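Hypothetical protein Atu1540 (Agrobacterium tumefaciens str. C58, PDB 2HWJ) is of unknown function but belongs to a putative ParB-like nuclease family and may act on nucleic acids. Local coordinates at residues G141-R144 against G148-K151; P155-G160 against H196-C201; A162-R167 against R192-L197. One frame throughout, in Å; residues are numbered along the deposited sequence.

How the contacts relate
All three contacts lie on the same side of the chain's centre, among the helices that follow the mixed sheet, and together they illustrate how loops pack against helices. Contact 1 is buried and closes locally, joining the end of helix 135-146 to the loop behind it with a backbone bond and an arginine-tyrosine packing. Contacts 2 and 3 both set helix 157-166 against the segment after helix 178-189 and share His-196 and Leu-197, yet neither has a hydrogen bond across its segments. Contact 2 is sparse and partly buried, whereas contact 3 is buried round a phenylalanine. Contacts 1 and 2 reach the second subunit; contacts 2 and 3 reach the third.

Contact 1 (G141-R144 against G148-K151); sequences GALR and GYAK
Gly-148 N donates a hydrogen bond to Leu-143 O (3.0 Å) that is fairly straight, at 158° about the hydrogen. It reaches back five residues, the 6→1 spacing found in Schellman motifs, and is consistent with such an ending to helix 135-146 as the chain turns into the loop before helix 157-166. Leu-143 also touches Gly-148 and Tyr-149 with its two methyls: CD2 lies 3.7 Å from Gly-148 CA, while CD1 meets the Tyr-149 ring at its edge, 3.4 Å from CE2.

Arg-144 uses the ring quite differently. With CG anti to the backbone N (chi1 -163°), the aliphatic start of the chain passes over one face of Tyr-149, and Arg-144 CG sits 3.8 Å from the ring centroid in a CH-pi contact. Arg-144 CB is 3.5 Å from Tyr-149 CZ. The guanidinium runs on past the face, its plane steeply inclined to the ring (73°), with Tyr-149 CE1 at its edge. Carboxylates take its polar end, Glu-158 on NH2 and Glu-204 of the second subunit on NH1. The Tyr-149 hydroxyl is held by Ala-140 O, and its ring stacks with Trp-161.

Lys-151 borders the arginine with its methylenes, CG lying 3.7 Å from Arg-144 CD. Lys-151 NZ comes within 4.9 Å of Arg-144 NH1, and both side chains border Glu-204 of the second subunit, which pairs with Arg-144 and packs on Lys-151.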
loop_
_atom_site.group_PDB
_atom_site.type_symbol
_atom_site.label_atom_id
_atom_site.label_comp_id
_atom_site.label_asym_id
_atom_site.label_seq_id
_atom_site.Cartn_x
_atom_site.Cartn_y
_atom_site.Cartn_z
ATOM N N GLY A 141 7.072 -19.351 -10.127
ATOM C CA GLY A 141 5.644 -19.696 -9.803
ATOM C C GLY A 141 5.608 -20.968 -8.980
ATOM O O GLY A 141 4.953 -21.032 -7.921
ATOM N N ALA A 142 6.373 -21.970 -9.407
ATOM C CA ALA A 142 6.185 -23.305 -8.895
ATOM C C ALA A 142 6.716 -23.270 -7.506
ATOM O O ALA A 142 6.146 -23.921 -6.619
ATOM C CB ALA A 142 6.935 -24.264 -9.691
ATOM N N LEU A 143 7.759 -22.454 -7.309
ATOM C CA LEU A 143 8.418 -22.269 -6.025
ATOM C C LEU A 143 7.425 -21.802 -5.022
ATOM O O LEU A 143 7.401 -22.281 -3.884
ATOM C CB LEU A 143 9.421 -21.149 -6.110
ATOM C CG LEU A 143 10.738 -21.052 -5.356
ATOM C CD1 LEU A 143 11.112 -19.582 -5.186
ATOM C CD2 LEU A 143 10.712 -21.710 -4.057
ATOM N N ARG A 144 6.591 -20.850 -5.441
ATOM C CA ARG A 144 5.687 -20.292 -4.496
ATOM C C ARG A 144 4.646 -21.329 -4.177
ATOM O O ARG A 144 4.241 -21.477 -3.033
ATOM C CB ARG A 144 5.028 -19.042 -5.000
ATOM C CG ARG A 144 4.402 -18.264 -3.849
ATOM C CD ARG A 144 3.180 -17.465 -4.227
ATOM N NE ARG A 144 3.136 -17.259 -5.657
ATOM C CZ ARG A 144 2.127 -17.668 -6.404
ATOM N NH1 ARG A 144 1.089 -18.242 -5.796
ATOM N NH2 ARG A 144 2.159 -17.485 -7.739
ATOM N N GLY A 148 7.731 -21.991 -0.965
ATOM C CA GLY A 148 8.952 -21.285 -0.796
ATOM C C GLY A 148 8.873 -19.816 -0.422
ATOM O O GLY A 148 9.837 -19.331 0.175
ATOM N N TYR A 149 7.808 -19.081 -0.778
ATOM C CA TYR A 149 7.626 -17.697 -0.270
ATOM C C TYR A 149 6.151 -17.388 -0.216
ATOM O O TYR A 149 5.349 -18.216 -0.656
ATOM C CB TYR A 149 8.389 -16.609 -1.052
ATOM C CG TYR A 149 8.098 -16.584 -2.544
ATOM C CD1 TYR A 149 7.149 -15.739 -3.092
ATOM C CD2 TYR A 149 8.778 -17.462 -3.417
ATOM C CE1 TYR A 149 6.891 -15.773 -4.488
ATOM C CE2 TYR A 149 8.501 -17.505 -4.751
ATOM C CZ TYR A 149 7.589 -16.673 -5.291
ATOM O OH TYR A 149 7.378 -16.768 -6.668
ATOM N N ALA A 150 5.772 -16.243 0.334
ATOM C CA ALA A 150 4.367 -15.908 0.416
ATOM C C ALA A 150 3.945 -14.922 -0.647
ATOM O O ALA A 150 4.739 -14.045 -0.991
ATOM C CB ALA A 150 4.059 -15.311 1.773
ATOM N N LYS A 151 2.687 -15.027 -1.108
ATOM C CA LYS A 151 2.045 -13.938 -1.869
ATOM C C LYS A 151 2.148 -12.661 -1.040
ATOM O O LYS A 151 2.084 -12.692 0.162
ATOM C CB LYS A 151 0.572 -14.218 -2.198
ATOM C CG LYS A 151 0.335 -15.487 -3.009
ATOM C CD LYS A 151 -0.918 -15.429 -3.934
ATOM C CE LYS A 151 -1.669 -16.813 -4.006
ATOM N NZ LYS A 151 -3.207 -16.755 -4.096
#

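Contact 2 (P155-G160 against H196-C201); sequences PFSEFG and HLPGWC
Ser-157, in the first turn of helix 157-166, faces Pro-198, in a type II beta turn from Leu-197 to Trp-200, with 6.5 Å between the CA atoms of Ser-157 and Pro-198. No hydrogen bond passes between the segments, and each instead holds its own shape. Phe-156 occupies the N-cap position, and its carbonyl receives the amide of Gly-160, with Phe-156 O 3.3 Å from Gly-160 N. The turn is closed by Trp-200 N and Leu-197 O, also 3.3 Å apart. Gly-199 takes its third position with phi at 91°, the positive value that a type II turn demands and that glycine accepts easily.

A loop from after helix 178-189 is thereby laid along the opening turn of helix 157-166, with 35 residues between the segments, most of them helical. Two small touches carry the contact. Ser-157 turns its hydroxyl away from its own amide, on the side of the carbonyl carbon (chi1 -166°), which presents OG to the pyrrolidine ring: Pro-198 CG lies 3.7 Å from Ser-157 OG, a van der Waals approach between an oxygen and a methylene. One helical turn later, Leu-197 brings a branch methyl to the backbone of the helix, its CD2 standing 3.7 Å from the carbonyl oxygen Gly-160 O.

Trp-161, the next residue of that helix, supplies the hydrogen bond that the segments lack, from its NE1 to Pro-198 O. At the far end of the loop, Cys-201 forms a disulfide with Cys-201 of the second subunit.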
loop_
_atom_site.group_PDB
_atom_site.type_symbol
_atom_site.label_atom_id
_atom_site.label_comp_id
_atom_site.label_asym_id
_atom_site.label_seq_id
_atom_site.Cartn_x
_atom_site.Cartn_y
_atom_site.Cartn_z
ATOM N N PRO A 155 3.747 -5.475 -6.619
ATOM C CA PRO A 155 3.518 -5.931 -8.004
ATOM C C PRO A 155 4.684 -6.801 -8.504
ATOM O O PRO A 155 5.847 -6.523 -8.156
ATOM C CB PRO A 155 3.467 -4.622 -8.777
ATOM C CG PRO A 155 4.344 -3.691 -7.952
ATOM C CD PRO A 155 4.022 -4.029 -6.550
ATOM N N PHE A 156 4.389 -7.859 -9.274
ATOM C CA PHE A 156 5.468 -8.591 -9.923
ATOM C C PHE A 156 6.426 -9.252 -8.921
ATOM O O PHE A 156 7.628 -9.368 -9.163
ATOM C CB PHE A 156 6.227 -7.580 -10.808
ATOM C CG PHE A 156 5.326 -6.825 -11.831
ATOM C CD1 PHE A 156 5.269 -5.423 -11.838
ATOM C CD2 PHE A 156 4.556 -7.530 -12.805
ATOM C CE1 PHE A 156 4.476 -4.738 -12.772
ATOM C CE2 PHE A 156 3.738 -6.841 -13.745
ATOM C CZ PHE A 156 3.701 -5.453 -13.727
ATOM N N SER A 157 5.887 -9.676 -7.782
ATOM C CA SER A 157 6.615 -10.451 -6.751
ATOM C C SER A 157 7.399 -11.542 -7.397
ATOM O O SER A 157 8.578 -11.693 -7.156
ATOM C CB SER A 157 5.624 -11.153 -5.848
ATOM O OG SER A 157 6.222 -11.674 -4.641
ATOM N N GLU A 158 6.714 -12.335 -8.204
ATOM C CA GLU A 158 7.288 -13.471 -8.879
ATOM C C GLU A 158 8.448 -13.115 -9.767
ATOM O O GLU A 158 9.455 -13.798 -9.779
ATOM C CB GLU A 158 6.218 -14.195 -9.708
ATOM C CG GLU A 158 5.273 -15.039 -8.894
ATOM C CD GLU A 158 4.064 -14.288 -8.394
ATOM O OE1 GLU A 158 3.890 -13.047 -8.687
ATOM O OE2 GLU A 158 3.282 -14.974 -7.682
ATOM N N PHE A 159 8.321 -12.048 -10.497
ATOM C CA PHE A 159 9.393 -11.693 -11.347
ATOM C C PHE A 159 10.682 -11.348 -10.578
ATOM O O PHE A 159 11.792 -11.552 -11.095
ATOM C CB PHE A 159 8.952 -10.631 -12.345
ATOM C CG PHE A 159 8.350 -11.224 -13.609
ATOM C CD1 PHE A 159 7.001 -11.044 -13.921
ATOM C CD2 PHE A 159 9.133 -12.027 -14.466
ATOM C CE1 PHE A 159 6.458 -11.616 -15.096
ATOM C CE2 PHE A 159 8.604 -12.606 -15.642
ATOM C CZ PHE A 159 7.270 -12.380 -15.960
ATOM N N GLY A 160 10.528 -10.902 -9.326
ATOM C CA GLY A 160 11.654 -10.683 -8.406
ATOM C C GLY A 160 12.357 -11.958 -8.022
ATOM O O GLY A 160 13.586 -12.057 -8.056
ATOM N N HIS A 196 16.170 -10.578 1.184
ATOM C CA HIS A 196 15.808 -9.241 0.706
ATOM C C HIS A 196 14.640 -9.306 -0.223
ATOM O O HIS A 196 14.222 -8.279 -0.701
ATOM C CB HIS A 196 16.927 -8.685 -0.131
ATOM C CG HIS A 196 17.323 -9.627 -1.207
ATOM N ND1 HIS A 196 16.998 -9.424 -2.531
ATOM C CD2 HIS A 196 17.876 -10.866 -1.142
ATOM C CE1 HIS A 196 17.403 -10.461 -3.246
ATOM N NE2 HIS A 196 17.923 -11.356 -2.427
ATOM N N LEU A 197 14.136 -10.500 -0.523
ATOM C CA LEU A 197 13.033 -10.672 -1.463
ATOM C C LEU A 197 11.687 -10.601 -0.804
ATOM O O LEU A 197 11.555 -10.977 0.353
ATOM C CB LEU A 197 13.130 -12.003 -2.148
ATOM C CG LEU A 197 14.301 -12.095 -3.147
ATOM C CD1 LEU A 197 14.582 -13.562 -3.484
ATOM C CD2 LEU A 197 14.071 -11.275 -4.431
ATOM N N PRO A 198 10.641 -10.171 -1.534
ATOM C CA PRO A 198 9.339 -10.043 -0.872
ATOM C C PRO A 198 8.756 -11.413 -0.619
ATOM O O PRO A 198 8.777 -12.266 -1.493
ATOM C CB PRO A 198 8.497 -9.366 -1.944
ATOM C CG PRO A 198 9.121 -9.827 -3.271
ATOM C CD PRO A 198 10.575 -9.875 -2.987
ATOM N N GLY A 199 8.206 -11.648 0.544
ATOM C CA GLY A 199 7.585 -12.945 0.805
ATOM C C GLY A 199 8.599 -13.881 1.392
ATOM O O GLY A 199 8.282 -15.053 1.583
ATOM N N TRP A 200 9.822 -13.395 1.668
ATOM C CA TRP A 200 10.825 -14.276 2.198
ATOM C C TRP A 200 10.484 -14.758 3.597
ATOM O O TRP A 200 10.007 -14.030 4.470
ATOM C CB TRP A 200 12.209 -13.674 2.195
ATOM C CG TRP A 200 13.296 -14.583 2.812
ATOM C CD1 TRP A 200 14.092 -15.499 2.147
ATOM C CD2 TRP A 200 13.730 -14.611 4.183
ATOM N NE1 TRP A 200 14.986 -16.083 3.026
ATOM C CE2 TRP A 200 14.787 -15.554 4.280
ATOM C CE3 TRP A 200 13.343 -13.934 5.333
ATOM C CZ2 TRP A 200 15.444 -15.837 5.503
ATOM C CZ3 TRP A 200 14.007 -14.250 6.594
ATOM C CH2 TRP A 200 15.034 -15.181 6.638
ATOM N N CYS A 201 10.913 -15.986 3.804
ATOM C CA CYS A 201 10.252 -16.937 4.619
ATOM C C CYS A 201 11.320 -17.968 5.075
ATOM O O CYS A 201 11.387 -19.058 4.555
ATOM C CB CYS A 201 9.216 -17.590 3.692
ATOM S SG CYS A 201 7.901 -18.417 4.588
#

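Contact 3 (A162-R167 against R192-L197); sequences ADFLRR and REARHL
Phe-164, on helix 157-166, lies against residues 193-197, and all the contacts across the segments are made by its ring or CB. The apolar contacts come first. Phe-164 CB points toward the loop, and an extended chi1 of 174° carries the ring on to it. Leu-197 lays its CD1 methyl over one face in a CH-pi contact, 3.8 Å from the Phe-164 centroid and 22° off the normal. The methyl is displaced towards the CG side, 3.6 Å from Phe-164 CG. At the outer end of the ring Ala-194 CB stands obliquely to it, 3.6 Å from Phe-164 CZ.

The aromatic contact is looser. His-196 and Phe-164 have their ring planes at 60° and their centroids 5.8 Å apart, an oblique pairing that is neither stacked nor edge-to-face. It is the rim of the imidazole that is used, with His-196 NE2 3.9 Å from Phe-164 CD1. His-93 of the third subunit meets the same imidazole, so the ring lies between two copies of the protein.

Polar groups lie near the contact without bridging it. Glu-193 O comes obliquely to the phenylalanine ring, 3.8 Å from CE1, and receives a hydrogen bond from His-93 of the third subunit, while the Glu-193 carboxylate pairs with Arg-168. Within the loop itself, Leu-197 N bonds to Ala-194 O (3.1 Å) and closes a type I turn from Ala-194 to Leu-197.

Since the ring is joined to the loop by apolar and CH-pi contacts, with no hydrogen bond across the segments, its position probably depends on shape fit, while polar groups nearby pair within their own segments or with outside residues such as Arg-168 and His-93 of the third subunit.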
loop_
_atom_site.group_PDB
_atom_site.type_symbol
_atom_site.label_atom_id
_atom_site.label_comp_id
_atom_site.label_asym_id
_atom_site.label_seq_id
_atom_site.Cartn_x
_atom_site.Cartn_y
_atom_site.Cartn_z
ATOM N N ALA A 162 12.051 -14.753 -9.848
ATOM C CA ALA A 162 12.625 -15.264 -11.069
ATOM C C ALA A 162 13.984 -14.610 -11.372
ATOM O O ALA A 162 14.905 -15.275 -11.763
ATOM C CB ALA A 162 11.661 -15.097 -12.233
ATOM N N ASP A 163 14.124 -13.312 -11.167
ATOM C CA ASP A 163 15.410 -12.741 -11.395
ATOM C C ASP A 163 16.475 -13.311 -10.388
ATOM O O ASP A 163 17.585 -13.671 -10.756
ATOM C CB ASP A 163 15.306 -11.214 -11.440
ATOM C CG ASP A 163 16.676 -10.531 -11.194
ATOM O OD1 ASP A 163 17.666 -10.884 -11.921
ATOM O OD2 ASP A 163 16.808 -9.660 -10.277
ATOM N N PHE A 164 16.124 -13.460 -9.125
ATOM C CA PHE A 164 17.033 -14.063 -8.159
ATOM C C PHE A 164 17.481 -15.450 -8.672
ATOM O O PHE A 164 18.665 -15.701 -8.812
ATOM C CB PHE A 164 16.291 -14.132 -6.830
ATOM C CG PHE A 164 17.015 -14.866 -5.723
ATOM C CD1 PHE A 164 18.037 -14.268 -5.027
ATOM C CD2 PHE A 164 16.598 -16.127 -5.313
ATOM C CE1 PHE A 164 18.656 -14.913 -3.990
ATOM C CE2 PHE A 164 17.244 -16.773 -4.263
ATOM C CZ PHE A 164 18.261 -16.161 -3.626
ATOM N N LEU A 165 16.537 -16.322 -9.033
ATOM C CA LEU A 165 16.902 -17.644 -9.390
ATOM C C LEU A 165 17.734 -17.596 -10.664
ATOM O O LEU A 165 18.593 -18.516 -10.882
ATOM C CB LEU A 165 15.706 -18.543 -9.562
ATOM C CG LEU A 165 14.759 -18.591 -8.359
ATOM C CD1 LEU A 165 13.381 -18.918 -8.813
ATOM C CD2 LEU A 165 15.227 -19.526 -7.209
ATOM N N ARG A 166 17.563 -16.563 -11.506
ATOM C CA ARG A 166 18.063 -16.785 -12.851
ATOM C C ARG A 166 19.486 -16.527 -12.803
ATOM O O ARG A 166 20.223 -17.017 -13.692
ATOM C CB ARG A 166 17.398 -15.996 -13.955
ATOM C CG ARG A 166 18.223 -14.957 -14.682
ATOM C CD ARG A 166 17.260 -13.783 -15.134
ATOM N NE ARG A 166 16.315 -14.341 -16.105
ATOM C CZ ARG A 166 14.999 -14.339 -16.005
ATOM N NH1 ARG A 166 14.398 -13.736 -15.031
ATOM N NH2 ARG A 166 14.295 -14.933 -16.940
ATOM N N ARG A 167 19.901 -15.826 -11.742
ATOM C CA ARG A 167 21.329 -15.524 -11.604
ATOM C C ARG A 167 22.087 -16.626 -10.860
ATOM O O ARG A 167 23.256 -16.534 -10.661
ATOM C CB ARG A 167 21.517 -14.177 -10.932
ATOM C CG ARG A 167 20.464 -13.176 -11.306
ATOM C CD ARG A 167 20.580 -11.888 -10.519
ATOM N NE ARG A 167 21.445 -10.997 -11.246
ATOM C CZ ARG A 167 21.093 -9.820 -11.754
ATOM N NH1 ARG A 167 19.865 -9.358 -11.617
ATOM N NH2 ARG A 167 22.002 -9.098 -12.410
ATOM N N ARG A 192 19.522 -17.427 3.880
ATOM C CA ARG A 192 19.666 -16.044 4.200
ATOM C C ARG A 192 19.902 -15.186 2.949
ATOM O O ARG A 192 19.524 -14.021 2.964
ATOM C CB ARG A 192 20.688 -15.847 5.315
ATOM C CG ARG A 192 19.956 -15.544 6.706
ATOM C CD ARG A 192 20.937 -15.211 7.827
ATOM N NE ARG A 192 22.031 -16.186 7.815
ATOM C CZ ARG A 192 23.019 -16.240 8.721
ATOM N NH1 ARG A 192 23.055 -15.358 9.725
ATOM N NH2 ARG A 192 23.967 -17.186 8.646
ATOM N N GLU A 193 20.429 -15.755 1.860
ATOM C CA GLU A 193 20.673 -14.999 0.644
ATOM C C GLU A 193 19.416 -14.370 -0.034
ATOM O O GLU A 193 19.486 -13.287 -0.665
ATOM C CB GLU A 193 21.395 -15.876 -0.352
ATOM C CG GLU A 193 22.146 -15.035 -1.440
ATOM C CD GLU A 193 23.414 -15.718 -2.017
ATOM O OE1 GLU A 193 23.374 -16.308 -3.159
ATOM O OE2 GLU A 193 24.454 -15.663 -1.304
ATOM N N ALA A 194 18.277 -15.046 0.098
ATOM C CA ALA A 194 17.043 -14.568 -0.430
ATOM C C ALA A 194 16.341 -13.652 0.560
ATOM O O ALA A 194 15.180 -13.280 0.322
ATOM C CB ALA A 194 16.161 -15.741 -0.762
ATOM N N ARG A 195 16.992 -13.269 1.664
ATOM C CA ARG A 195 16.271 -12.489 2.689
ATOM C C ARG A 195 15.652 -11.171 2.241
ATOM O O ARG A 195 14.715 -10.724 2.838
ATOM C CB ARG A 195 17.096 -12.284 3.967
ATOM C CG ARG A 195 18.205 -11.211 3.853
ATOM C CD ARG A 195 19.271 -11.273 4.994
ATOM N NE ARG A 195 20.592 -10.865 4.470
ATOM C CZ ARG A 195 21.669 -11.654 4.323
ATOM N NH1 ARG A 195 21.665 -12.928 4.689
ATOM N NH2 ARG A 195 22.789 -11.161 3.827
ATOM N N HIS A 196 16.170 -10.578 1.184
ATOM C CA HIS A 196 15.808 -9.241 0.706
ATOM C C HIS A 196 14.640 -9.306 -0.223
ATOM O O HIS A 196 14.222 -8.279 -0.701
ATOM C CB HIS A 196 16.927 -8.685 -0.131
ATOM C CG HIS A 196 17.323 -9.627 -1.207
ATOM N ND1 HIS A 196 16.998 -9.424 -2.531
ATOM C CD2 HIS A 196 17.876 -10.866 -1.142
ATOM C CE1 HIS A 196 17.403 -10.461 -3.246
ATOM N NE2 HIS A 196 17.923 -11.356 -2.427
ATOM N N LEU A 197 14.136 -10.500 -0.523
ATOM C CA LEU A 197 13.033 -10.672 -1.463
ATOM C C LEU A 197 11.687 -10.601 -0.804
ATOM O O LEU A 197 11.555 -10.977 0.353
ATOM C CB LEU A 197 13.130 -12.003 -2.148
ATOM C CG LEU A 197 14.301 -12.095 -3.147
ATOM C CD1 LEU A 197 14.582 -13.562 -3.484
ATOM C CD2 LEU A 197 14.071 -11.275 -4.431
#